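Local coordinates for protein similar to metal-dependent hydrolase (Staphylococcus aureus subsp. aureus Mu50, PDB 3ESH) that probably acts as a metal-dependent hydrolase of the metallo-beta-lactamase superfamily, with no substrate established, at residues G122-E127 with K157-N162; I101-M106 with N128-V133; N68-E73 with G116-A121; M109-A114 with K149-D154. All blocks are in the same frame, centred on the assembly; numbering follows the deposited sequence.

Contact 1 (G122-E127 with K157-N162)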
loop_
_atom_site.group_PDB
_atom_site.type_symbol
_atom_site.label_atom_id
_atom_site.label_comp_id
_atom_site.label_asym_id
_atom_site.label_seq_id
_atom_site.Cartn_x
_atom_site.Cartn_y
_atom_site.Cartn_z
ATOM N N GLY A 122 11.792 34.191 14.168
ATOM C CA GLY A 122 10.791 33.562 13.329
ATOM C C GLY A 122 9.573 34.376 12.960
ATOM O O GLY A 122 8.492 33.809 12.804
ATOM N N HIS A 123 9.720 35.689 12.813
ATOM C CA HIS A 123 8.563 36.497 12.442
ATOM C C HIS A 123 8.022 35.972 11.121
ATOM O O HIS A 123 7.218 35.047 11.106
ATOM C CB HIS A 123 8.914 37.971 12.268
ATOM C CG HIS A 123 7.787 38.790 11.716
ATOM N ND1 HIS A 123 7.981 40.015 11.110
ATOM C CD2 HIS A 123 6.451 38.556 11.657
ATOM C CE1 HIS A 123 6.820 40.492 10.702
ATOM N NE2 HIS A 123 5.875 39.627 11.021
ATOM N N ALA A 124 8.470 36.561 10.018
ATOM C CA ALA A 124 8.026 36.131 8.703
ATOM C C ALA A 124 8.211 37.188 7.640
ATOM O O ALA A 124 7.497 38.179 7.623
ATOM C CB ALA A 124 6.557 35.729 8.730
ATOM N N ILE A 125 9.180 36.980 6.758
ATOM C CA ILE A 125 9.397 37.901 5.653
ATOM C C ILE A 125 8.102 37.610 4.898
ATOM O O ILE A 125 7.530 36.542 5.115
ATOM C CB ILE A 125 10.589 37.444 4.780
ATOM C CG1 ILE A 125 11.810 37.126 5.654
ATOM C CG2 ILE A 125 10.891 38.492 3.748
ATOM C CD1 ILE A 125 12.303 38.274 6.492
ATOM N N PHE A 126 7.606 38.501 4.046
ATOM C CA PHE A 126 6.370 38.208 3.288
ATOM C C PHE A 126 5.084 38.034 4.133
ATOM O O PHE A 126 4.407 37.003 4.054
ATOM C CB PHE A 126 6.566 36.964 2.407
ATOM C CG PHE A 126 7.738 37.067 1.464
ATOM C CD1 PHE A 126 8.789 36.161 1.519
ATOM C CD2 PHE A 126 7.807 38.103 0.551
ATOM C CE1 PHE A 126 9.890 36.294 0.672
ATOM C CE2 PHE A 126 8.902 38.245 -0.300
ATOM C CZ PHE A 126 9.945 37.345 -0.240
ATOM N N GLU A 127 4.742 39.076 4.901
ATOM C CA GLU A 127 3.587 39.148 5.805
ATOM C C GLU A 127 2.166 39.023 5.254
ATOM O O GLU A 127 1.283 38.517 5.955
ATOM C CB GLU A 127 3.635 40.453 6.589
ATOM C CG GLU A 127 4.964 40.764 7.258
ATOM C CD GLU A 127 4.996 42.160 7.888
ATOM O OE1 GLU A 127 6.119 42.663 8.135
ATOM O OE2 GLU A 127 3.912 42.747 8.143
ATOM N N LYS A 157 10.512 27.708 11.213
ATOM C CA LYS A 157 9.077 27.823 11.462
ATOM C C LYS A 157 8.744 29.311 11.649
ATOM O O LYS A 157 9.649 30.116 11.896
ATOM C CB LYS A 157 8.702 27.063 12.731
ATOM C CG LYS A 157 8.919 25.561 12.679
ATOM C CD LYS A 157 8.031 24.881 13.703
ATOM C CE LYS A 157 8.084 23.363 13.615
ATOM N NZ LYS A 157 9.365 22.808 14.102
ATOM N N GLY A 158 7.465 29.680 11.529
ATOM C CA GLY A 158 7.112 31.075 11.719
ATOM C C GLY A 158 5.752 31.583 11.277
ATOM O O GLY A 158 4.975 30.867 10.649
ATOM N N ASP A 159 5.496 32.848 11.621
ATOM C CA ASP A 159 4.259 33.588 11.325
ATOM C C ASP A 159 3.570 33.250 10.023
ATOM O O ASP A 159 2.345 33.264 9.951
ATOM C CB ASP A 159 4.527 35.100 11.305
ATOM C CG ASP A 159 4.628 35.690 12.678
ATOM O OD1 ASP A 159 5.393 35.149 13.503
ATOM O OD2 ASP A 159 3.942 36.701 12.933
ATOM N N TYR A 160 4.365 32.994 8.988
ATOM C CA TYR A 160 3.810 32.677 7.682
ATOM C C TYR A 160 2.848 31.513 7.826
ATOM O O TYR A 160 1.844 31.451 7.123
ATOM C CB TYR A 160 4.917 32.338 6.676
ATOM C CG TYR A 160 5.747 31.116 7.011
ATOM C CD1 TYR A 160 5.297 29.831 6.721
ATOM C CD2 TYR A 160 6.984 31.250 7.617
ATOM C CE1 TYR A 160 6.065 28.716 7.029
ATOM C CE2 TYR A 160 7.761 30.147 7.936
ATOM C CZ TYR A 160 7.298 28.885 7.638
ATOM O OH TYR A 160 8.079 27.800 7.947
ATOM N N SER A 161 3.141 30.605 8.754
ATOM C CA SER A 161 2.275 29.455 8.954
ATOM C C SER A 161 0.842 29.870 9.268
ATOM O O SER A 161 -0.040 29.028 9.321
ATOM C CB SER A 161 2.810 28.554 10.070
ATOM O OG SER A 161 2.524 29.095 11.343
ATOM N N ASN A 162 0.611 31.167 9.469
ATOM C CA ASN A 162 -0.729 31.677 9.756
ATOM C C ASN A 162 -1.599 31.629 8.511
ATOM O O ASN A 162 -2.762 31.269 8.585
ATOM C CB ASN A 162 -0.682 33.125 10.273
ATOM C CG ASN A 162 -0.179 33.225 11.711
ATOM O OD1 ASN A 162 -0.672 32.532 12.599
ATOM N ND2 ASN A 162 0.805 34.092 11.942
#

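Contact 2 (I101-M106 with N128-V133)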
loop_
_atom_site.group_PDB
_atom_site.type_symbol
_atom_site.label_atom_id
_atom_site.label_comp_id
_atom_site.label_asym_id
_atom_site.label_seq_id
_atom_site.Cartn_x
_atom_site.Cartn_y
_atom_site.Cartn_z
ATOM N N ILE A 101 3.793 40.820 -2.115
ATOM C CA ILE A 101 3.772 39.428 -2.518
ATOM C C ILE A 101 2.487 38.791 -2.009
ATOM O O ILE A 101 2.166 38.862 -0.821
ATOM C CB ILE A 101 4.983 38.680 -1.944
ATOM C CG1 ILE A 101 6.271 39.365 -2.424
ATOM C CG2 ILE A 101 4.953 37.214 -2.371
ATOM C CD1 ILE A 101 6.400 39.441 -3.938
ATOM N N ASP A 102 1.757 38.169 -2.927
ATOM C CA ASP A 102 0.493 37.527 -2.620
ATOM C C ASP A 102 0.623 36.041 -2.297
ATOM O O ASP A 102 -0.039 35.528 -1.394
ATOM C CB ASP A 102 -0.463 37.726 -3.793
ATOM C CG ASP A 102 -0.769 39.190 -4.041
ATOM O OD1 ASP A 102 -1.413 39.818 -3.167
ATOM O OD2 ASP A 102 -0.356 39.714 -5.101
ATOM N N TYR A 103 1.473 35.339 -3.031
ATOM C CA TYR A 103 1.651 33.913 -2.785
ATOM C C TYR A 103 3.112 33.478 -2.785
ATOM O O TYR A 103 3.913 33.935 -3.608
ATOM C CB TYR A 103 0.925 33.090 -3.847
ATOM C CG TYR A 103 -0.586 33.143 -3.807
ATOM C CD1 TYR A 103 -1.316 32.303 -2.962
ATOM C CD2 TYR A 103 -1.294 33.993 -4.658
ATOM C CE1 TYR A 103 -2.714 32.302 -2.976
ATOM C CE2 TYR A 103 -2.689 34.001 -4.674
ATOM C CZ TYR A 103 -3.391 33.149 -3.833
ATOM O OH TYR A 103 -4.756 33.129 -3.872
ATOM N N VAL A 104 3.451 32.608 -1.840
ATOM C CA VAL A 104 4.789 32.030 -1.774
ATOM C C VAL A 104 4.481 30.550 -1.964
ATOM O O VAL A 104 3.894 29.918 -1.076
ATOM C CB VAL A 104 5.486 32.255 -0.400
ATOM C CG1 VAL A 104 6.785 31.443 -0.337
ATOM C CG2 VAL A 104 5.793 33.749 -0.198
ATOM N N LEU A 105 4.818 30.017 -3.141
ATOM C CA LEU A 105 4.571 28.606 -3.454
ATOM C C LEU A 105 5.865 27.861 -3.219
ATOM O O LEU A 105 6.880 28.253 -3.752
ATOM C CB LEU A 105 4.168 28.458 -4.910
ATOM C CG LEU A 105 3.184 29.489 -5.452
ATOM C CD1 LEU A 105 2.948 29.167 -6.934
ATOM C CD2 LEU A 105 1.861 29.477 -4.653
HETATM N N MSE A 106 5.836 26.791 -2.429
HETATM C CA MSE A 106 7.045 26.038 -2.120
HETATM C C MSE A 106 7.105 24.682 -2.841
HETATM O O MSE A 106 6.144 23.933 -2.843
HETATM C CB MSE A 106 7.141 25.796 -0.610
HETATM C CG MSE A 106 7.013 27.013 0.263
HETATM SE SE MSE A 106 8.510 28.253 0.025
HETATM C CE MSE A 106 9.851 27.097 0.707
ATOM N N ASN A 128 1.913 39.508 4.043
ATOM C CA ASN A 128 0.575 39.437 3.471
ATOM C C ASN A 128 0.395 38.264 2.513
ATOM O O ASN A 128 -0.698 38.046 1.989
ATOM C CB ASN A 128 0.239 40.722 2.717
ATOM C CG ASN A 128 0.388 41.953 3.570
ATOM O OD1 ASN A 128 -0.190 42.050 4.650
ATOM N ND2 ASN A 128 1.168 42.911 3.085
ATOM N N ALA A 129 1.460 37.500 2.300
ATOM C CA ALA A 129 1.403 36.376 1.375
ATOM C C ALA A 129 0.837 35.077 1.914
ATOM O O ALA A 129 1.095 34.687 3.057
ATOM C CB ALA A 129 2.790 36.109 0.786
ATOM N N ILE A 130 0.048 34.417 1.077
ATOM C CA ILE A 130 -0.513 33.127 1.420
ATOM C C ILE A 130 0.605 32.138 1.070
ATOM O O ILE A 130 1.206 32.241 -0.000
ATOM C CB ILE A 130 -1.765 32.823 0.563
ATOM C CG1 ILE A 130 -2.932 33.683 1.045
ATOM C CG2 ILE A 130 -2.104 31.345 0.621
ATOM C CD1 ILE A 130 -4.177 33.548 0.201
ATOM N N HIS A 131 0.903 31.207 1.969
ATOM C CA HIS A 131 1.953 30.228 1.719
ATOM C C HIS A 131 1.369 28.852 1.411
ATOM O O HIS A 131 0.609 28.287 2.196
ATOM C CB HIS A 131 2.915 30.166 2.906
ATOM C CG HIS A 131 3.688 31.435 3.118
ATOM N ND1 HIS A 131 5.030 31.445 3.433
ATOM C CD2 HIS A 131 3.317 32.732 3.011
ATOM C CE1 HIS A 131 5.453 32.696 3.504
ATOM N NE2 HIS A 131 4.437 33.492 3.253
ATOM N N VAL A 132 1.735 28.322 0.248
ATOM C CA VAL A 132 1.237 27.028 -0.220
ATOM C C VAL A 132 2.275 25.918 -0.166
ATOM O O VAL A 132 3.369 26.043 -0.734
ATOM C CB VAL A 132 0.721 27.179 -1.652
ATOM C CG1 VAL A 132 0.023 25.933 -2.107
ATOM C CG2 VAL A 132 -0.215 28.365 -1.715
ATOM N N VAL A 133 1.932 24.834 0.520
ATOM C CA VAL A 133 2.821 23.683 0.645
ATOM C C VAL A 133 2.030 22.389 0.493
ATOM O O VAL A 133 0.861 22.314 0.855
ATOM C CB VAL A 133 3.538 23.636 2.030
ATOM C CG1 VAL A 133 4.591 22.546 2.035
ATOM C CG2 VAL A 133 4.154 24.989 2.356
#

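Contact 3 (N68-E73 with G116-A121)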
loop_
_atom_site.group_PDB
_atom_site.type_symbol
_atom_site.label_atom_id
_atom_site.label_comp_id
_atom_site.label_asym_id
_atom_site.label_seq_id
_atom_site.Cartn_x
_atom_site.Cartn_y
_atom_site.Cartn_z
ATOM N N ASN A 68 18.327 36.034 5.611
ATOM C CA ASN A 68 19.304 36.944 6.225
ATOM C C ASN A 68 19.385 36.704 7.720
ATOM O O ASN A 68 18.396 36.840 8.426
ATOM C CB ASN A 68 18.885 38.383 5.943
ATOM C CG ASN A 68 18.810 38.670 4.466
ATOM O OD1 ASN A 68 19.835 38.899 3.815
ATOM N ND2 ASN A 68 17.599 38.631 3.913
ATOM N N GLY A 69 20.572 36.344 8.197
ATOM C CA GLY A 69 20.746 36.062 9.612
ATOM C C GLY A 69 20.152 34.738 10.087
ATOM O O GLY A 69 20.175 34.456 11.282
ATOM N N LYS A 70 19.629 33.922 9.169
ATOM C CA LYS A 70 19.024 32.630 9.520
ATOM C C LYS A 70 20.025 31.501 9.769
ATOM O O LYS A 70 19.921 30.776 10.761
ATOM C CB LYS A 70 18.036 32.207 8.426
ATOM C CG LYS A 70 16.814 33.113 8.319
ATOM C CD LYS A 70 15.982 33.075 9.602
ATOM C CE LYS A 70 15.339 31.716 9.827
ATOM N NZ LYS A 70 14.078 31.582 9.068
ATOM N N LEU A 71 20.978 31.344 8.856
ATOM C CA LEU A 71 22.000 30.316 8.995
ATOM C C LEU A 71 23.019 30.816 10.003
ATOM O O LEU A 71 23.307 32.007 10.058
ATOM C CB LEU A 71 22.697 30.045 7.650
ATOM C CG LEU A 71 22.038 29.103 6.631
ATOM C CD1 LEU A 71 20.646 29.571 6.310
ATOM C CD2 LEU A 71 22.885 29.052 5.366
ATOM N N SER A 72 23.552 29.912 10.812
ATOM C CA SER A 72 24.549 30.303 11.791
ATOM C C SER A 72 25.871 30.524 11.066
ATOM O O SER A 72 25.952 30.421 9.839
ATOM C CB SER A 72 24.727 29.205 12.836
ATOM O OG SER A 72 25.596 28.195 12.351
ATOM N N GLU A 73 26.908 30.822 11.837
ATOM C CA GLU A 73 28.230 31.061 11.280
ATOM C C GLU A 73 28.801 29.730 10.826
ATOM O O GLU A 73 29.468 29.646 9.796
ATOM C CB GLU A 73 29.129 31.680 12.349
ATOM C CG GLU A 73 29.871 32.936 11.913
ATOM C CD GLU A 73 28.971 33.961 11.233
ATOM O OE1 GLU A 73 27.800 34.106 11.650
ATOM O OE2 GLU A 73 29.445 34.632 10.288
ATOM N N GLY A 116 14.756 31.481 3.980
ATOM C CA GLY A 116 14.420 32.880 3.783
ATOM C C GLY A 116 12.951 33.217 3.974
ATOM O O GLY A 116 12.510 34.286 3.564
ATOM N N LEU A 117 12.192 32.313 4.588
ATOM C CA LEU A 117 10.766 32.548 4.817
ATOM C C LEU A 117 10.494 33.449 6.018
ATOM O O LEU A 117 9.461 34.120 6.081
ATOM C CB LEU A 117 10.011 31.222 4.995
ATOM C CG LEU A 117 9.596 30.510 3.701
ATOM C CD1 LEU A 117 8.846 29.218 4.032
ATOM C CD2 LEU A 117 8.732 31.459 2.867
ATOM N N THR A 118 11.409 33.461 6.978
ATOM C CA THR A 118 11.249 34.286 8.159
ATOM C C THR A 118 12.579 34.911 8.527
ATOM O O THR A 118 13.629 34.466 8.077
ATOM C CB THR A 118 10.797 33.459 9.369
ATOM O OG1 THR A 118 11.844 32.557 9.742
ATOM C CG2 THR A 118 9.532 32.684 9.048
ATOM N N ASP A 119 12.541 35.958 9.336
ATOM C CA ASP A 119 13.758 36.586 9.805
ATOM C C ASP A 119 13.960 35.920 11.158
ATOM O O ASP A 119 13.286 34.967 11.491
ATOM C CB ASP A 119 13.546 38.104 10.014
ATOM C CG ASP A 119 12.295 38.427 10.839
ATOM O OD1 ASP A 119 12.083 37.793 11.885
ATOM O OD2 ASP A 119 11.529 39.333 10.441
ATOM N N GLN A 120 14.944 36.407 11.911
ATOM C CA GLN A 120 15.208 35.825 13.251
ATOM C C GLN A 120 14.050 36.164 14.182
ATOM O O GLN A 120 13.487 37.261 14.108
ATOM C CB GLN A 120 16.434 36.395 13.822
ATOM C CG GLN A 120 17.424 36.467 12.751
ATOM C CD GLN A 120 17.777 37.884 12.487
ATOM O OE1 GLN A 120 16.934 38.713 12.044
ATOM N NE2 GLN A 120 19.047 38.208 12.757
ATOM N N ALA A 121 13.800 35.297 15.149
ATOM C CA ALA A 121 12.657 35.555 16.003
ATOM C C ALA A 121 11.474 35.000 15.178
ATOM O O ALA A 121 10.315 35.312 15.449
ATOM C CB ALA A 121 12.427 37.043 16.248
#

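Contact 4 (M109-A114 with K149-D154)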
loop_
_atom_site.group_PDB
_atom_site.type_symbol
_atom_site.label_atom_id
_atom_site.label_comp_id
_atom_site.label_asym_id
_atom_site.label_seq_id
_atom_site.Cartn_x
_atom_site.Cartn_y
_atom_site.Cartn_z
HETATM N N MSE A 109 10.250 22.006 1.496
HETATM C CA MSE A 109 10.721 22.770 2.659
HETATM C C MSE A 109 12.163 22.602 3.152
HETATM O O MSE A 109 12.475 22.937 4.295
HETATM C CB MSE A 109 9.764 22.535 3.830
HETATM C CG MSE A 109 8.358 23.044 3.596
HETATM SE SE MSE A 109 8.216 25.010 3.451
HETATM C CE MSE A 109 8.923 25.377 5.215
ATOM N N HIS A 110 13.042 22.098 2.290
ATOM C CA HIS A 110 14.448 21.949 2.668
ATOM C C HIS A 110 15.003 23.358 2.977
ATOM O O HIS A 110 14.465 24.360 2.493
ATOM C CB HIS A 110 15.208 21.261 1.531
ATOM C CG HIS A 110 14.921 19.796 1.428
ATOM N ND1 HIS A 110 15.361 19.023 0.376
ATOM C CD2 HIS A 110 14.254 18.958 2.254
ATOM C CE1 HIS A 110 14.977 17.775 0.562
ATOM N NE2 HIS A 110 14.305 17.707 1.694
ATOM N N PHE A 111 16.062 23.440 3.777
ATOM C CA PHE A 111 16.602 24.741 4.166
ATOM C C PHE A 111 17.037 25.625 3.000
ATOM O O PHE A 111 16.836 26.838 3.030
ATOM C CB PHE A 111 17.768 24.576 5.151
ATOM C CG PHE A 111 19.091 24.330 4.489
ATOM C CD1 PHE A 111 19.499 23.041 4.170
ATOM C CD2 PHE A 111 19.930 25.395 4.173
ATOM C CE1 PHE A 111 20.728 22.814 3.546
ATOM C CE2 PHE A 111 21.159 25.189 3.552
ATOM C CZ PHE A 111 21.562 23.895 3.237
ATOM N N ASP A 112 17.631 25.025 1.975
ATOM C CA ASP A 112 18.079 25.794 0.825
ATOM C C ASP A 112 16.911 26.497 0.124
ATOM O O ASP A 112 17.118 27.368 -0.708
ATOM C CB ASP A 112 18.851 24.891 -0.161
ATOM C CG ASP A 112 18.147 23.563 -0.436
ATOM O OD1 ASP A 112 17.773 22.867 0.537
ATOM O OD2 ASP A 112 17.981 23.198 -1.640
ATOM N N HIS A 113 15.686 26.140 0.486
ATOM C CA HIS A 113 14.500 26.742 -0.126
ATOM C C HIS A 113 13.607 27.518 0.848
ATOM O O HIS A 113 12.940 28.468 0.451
ATOM C CB HIS A 113 13.624 25.669 -0.804
ATOM C CG HIS A 113 14.257 25.012 -2.000
ATOM N ND1 HIS A 113 15.429 24.285 -1.927
ATOM C CD2 HIS A 113 13.875 24.969 -3.296
ATOM C CE1 HIS A 113 15.744 23.826 -3.126
ATOM N NE2 HIS A 113 14.818 24.227 -3.976
ATOM N N ALA A 114 13.607 27.121 2.119
ATOM C CA ALA A 114 12.733 27.751 3.104
ATOM C C ALA A 114 13.350 28.651 4.177
ATOM O O ALA A 114 12.626 29.333 4.896
ATOM C CB ALA A 114 11.897 26.675 3.770
ATOM N N LYS A 149 16.076 15.547 9.092
ATOM C CA LYS A 149 16.282 16.452 10.207
ATOM C C LYS A 149 17.362 17.444 9.790
ATOM O O LYS A 149 17.282 18.642 10.086
ATOM C CB LYS A 149 16.749 15.642 11.411
ATOM C CG LYS A 149 17.206 16.440 12.600
ATOM C CD LYS A 149 18.259 15.667 13.382
ATOM C CE LYS A 149 17.764 14.277 13.794
ATOM N NZ LYS A 149 18.795 13.466 14.526
ATOM N N SER A 150 18.367 16.934 9.082
ATOM C CA SER A 150 19.472 17.770 8.622
ATOM C C SER A 150 19.060 18.949 7.720
ATOM O O SER A 150 19.784 19.934 7.644
ATOM C CB SER A 150 20.540 16.908 7.935
ATOM O OG SER A 150 20.021 16.258 6.799
ATOM N N THR A 151 17.918 18.869 7.039
ATOM C CA THR A 151 17.478 20.006 6.213
ATOM C C THR A 151 16.158 20.650 6.648
ATOM O O THR A 151 15.899 21.804 6.326
ATOM C CB THR A 151 17.398 19.667 4.691
ATOM O OG1 THR A 151 16.683 18.441 4.490
ATOM C CG2 THR A 151 18.790 19.545 4.110
ATOM N N TYR A 152 15.326 19.914 7.374
ATOM C CA TYR A 152 14.077 20.471 7.886
ATOM C C TYR A 152 14.417 21.008 9.268
ATOM O O TYR A 152 14.638 20.230 10.187
ATOM C CB TYR A 152 13.007 19.404 8.021
ATOM C CG TYR A 152 12.511 18.857 6.702
ATOM C CD1 TYR A 152 12.145 19.711 5.673
ATOM C CD2 TYR A 152 12.340 17.491 6.510
ATOM C CE1 TYR A 152 11.617 19.220 4.487
ATOM C CE2 TYR A 152 11.800 16.989 5.327
ATOM C CZ TYR A 152 11.446 17.858 4.321
ATOM O OH TYR A 152 10.949 17.377 3.128
ATOM N N TRP A 153 14.467 22.331 9.404
ATOM C CA TRP A 153 14.834 22.951 10.672
ATOM C C TRP A 153 13.701 23.662 11.373
ATOM O O TRP A 153 12.946 24.394 10.728
ATOM C CB TRP A 153 15.949 23.980 10.461
ATOM C CG TRP A 153 17.125 23.526 9.641
ATOM C CD1 TRP A 153 17.577 22.249 9.478
ATOM C CD2 TRP A 153 18.071 24.369 8.982
ATOM N NE1 TRP A 153 18.746 22.247 8.772
ATOM C CE2 TRP A 153 19.076 23.540 8.455
ATOM C CE3 TRP A 153 18.170 25.757 8.794
ATOM C CZ2 TRP A 153 20.174 24.045 7.746
ATOM C CZ3 TRP A 153 19.257 26.258 8.093
ATOM C CH2 TRP A 153 20.245 25.399 7.578
ATOM N N ASP A 154 13.598 23.451 12.690
ATOM C CA ASP A 154 12.577 24.101 13.520
ATOM C C ASP A 154 12.808 25.593 13.357
ATOM O O ASP A 154 11.872 26.393 13.297
ATOM C CB ASP A 154 12.773 23.748 15.002
ATOM C CG ASP A 154 12.361 22.328 15.329
ATOM O OD1 ASP A 154 12.813 21.795 16.363
ATOM O OD2 ASP A 154 11.572 21.752 14.557
HETATM O O HOH W 1 13.960 23.801 6.344
#

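Contact 1 (G122-E127 with K157-N162)
Gly-122, His-123 and Ala-124 meet Gly-158, Asp-159 and Tyr-160 in a loop-to-loop contact of the metallo-beta-lactamase fold, where the lead-ins to the neighbouring parallel strands 130-134 and 164-167 run past each other. The backbones come very close at the two glycines: Gly-158 CA lies 3.2 Å from Gly-122 O. The backbone N of Asp-159 makes a weak hydrogen bond to the same Gly-122 O at 3.4 Å. Beside this polar part, Ala-124 CB rests 4.3 Å from Tyr-160 CB. The tyrosine carries the contact inward: its CG stands between backbone N and carbonyl carbon (chi1 63°), which lays the ring over Gly-158 O, and its hydroxyl is hydrogen-bonded to Asn-156 O. Its side chain also reaches Trp-138 and Phe-141 of helix 135-142. In the turn that opens the 3-10 segment, Ser-161 N donates to Gly-158 O over 2.7 Å. At the outer end the His-123 ring extends with CG anti to the backbone N (chi1 173°), and the Asp-159 carboxylate stands nearly perpendicular to it, OD2 lying 3.4 Å from His-123 CD2 at the ring edge.

Contact 2 (I101-M106 with N128-V133)
Val-104 and His-131 pair across two parallel strands, 103-105 and 130-134, and their side chains run alongside each other. The valine covers one face of the imidazole almost centrally: Val-104 CB is 3.8 Å from the ring centroid and only 4° off the ring normal, a CH-pi contact. Val-104 CG2 lies over the same face, 3.7 Å from His-131 NE2, and also touches Ala-129 CB. On the opposite side of the sheet Tyr-103 pairs with Ile-130, its CD1 lying 3.6 Å from Ile-130 CB, and Leu-105 CD2 meets Val-132 CG2 at 3.8 Å. With its CG beside the backbone N (chi1 -69°), the tyrosine ring lies along the isoleucine, whose CD1 reaches the ring too.

A backbone ladder sets this register. Ile-130 N donates to Asp-102 O at 2.7 Å. Val-104 N follows to Ile-130 O, Val-132 N to Val-104 O, and Met-106 N to Val-132 O at 3.1 Å. All four are nearly straight.

Further out, Asp-102 OD2 takes a hydrogen bond from Asn-59 N, at the start of strand 59-61. Met-179 of strand 177-181 packs on Leu-105 and Val-132, and Gln-242 of the second subunit touches Ile-130. The two strands belong to one beta-alpha-beta unit with helix 111-114 between them. Backbone polar groups are thus paired within the sheet; Tyr-103, Ile-130, Leu-105 and Val-132 pack on one face, while the other holds Val-104 and a buried imidazole packed between Val-104 and Tyr-160, with Leu-117 also against it.

Contact 3 (N68-E73 with G116-A121)
Lys-70 and Gln-120 are the nearest CA pair, 6.2 Å apart, between two loops of the metallo-beta-lactamase fold, one after strand 59-61 and the other after helix 111-114. Side chains bridge the rest. Lys-70 is bent at every torsion beyond its first, so that it curls across Thr-118 at about a right angle and brings NZ to Thr-118. NZ donates to Thr-118 OG1 at 2.5 Å, a short bond, and to Thr-118 O at 3.1 Å; this second one comes in 57° out of the carbonyl plane. With chi1 at 67°, OG1 sits between the backbone N and the carbonyl carbon of its own residue, on the lysine's side, where it also makes a weak hydrogen bond to Asp-119 O. Lys-70 CD lies against the same carbonyl that NZ binds, 3.1 Å from Thr-118 O. Toward the outside, Gln-120 CG rests 3.7 Å from Gly-69 O. Beyond the contact Ser-72 OG caps helix 73-78 by accepting from Gln-75 N. A third acceptor for Lys-70 NZ is Ala-115 O. The buried amino group is thus bonded to two carbonyls and a hydroxyl, a setting of neutral acceptors that would probably stabilise the ammonium group in place of water and tie the two loops together.

Contact 4 (M109-A114 with K149-D154)
Phe-111 is wedged against Trp-153 and Thr-151, the tightly packed side of this contact. Its CB stands over the six-membered ring of Trp-153, 3.4 Å from the centroid and 7° off the normal, a CH-pi contact; the two rings are nearly parallel, planes at 10°, but slid until they barely overlap. Phe-111 reaches this place with CG in the crowded position between backbone N and carbonyl carbon (chi1 84°), which also sets its ring edge against Thr-151 CG2, 3.6 Å from CD1. The indole is fixed by Trp-153 NE1 donating to Ser-150 O at 2.8 Å. Phe-111 lies within the HxHxDH motif of the metallo-beta-lactamase superfamily, His-108 to His-113. The donor atoms of His-110, His-185 and Asp-206 face one vacant point, consistent with an unoccupied metal site. The His-110 imidazole has Thr-151 OG1 over one face, 3.3 Å from CD2, and Tyr-152 CE1 at its edge; from the N-cap position, its backbone O accepts from His-113 N and Ala-114 N. The looser side holds a water, 2.7 Å from Met-109 O and 2.8 Å from Thr-151 O, which accepts a weak bond from Trp-153 N; Lys-149 and Ser-150 are exposed to solvent.

Overall arrangement
From the N terminus, the chain leaves strand 59-61 and opens contact 3 at 68-73, which closes at 116-121 after helix 111-114. Within that loop contact 2 starts on strand 103-105 and contact 4 on the helix, so both cross contact 3 and, ending at 128-133 and 149-154, cross each other. Contact 1 begins just after contact 3 closes, in series with it, and crosses contacts 2 and 4 before ending at 157-162. None lies wholly within another. Tyr-160 touches Thr-118 of contact 3, His-131 of contact 2 and Met-109 of contact 4, while Leu-117 meets Val-104 and Met-109. Together they join the sheet strands, the motif helix and the loops between strands 59-61 and 164-167.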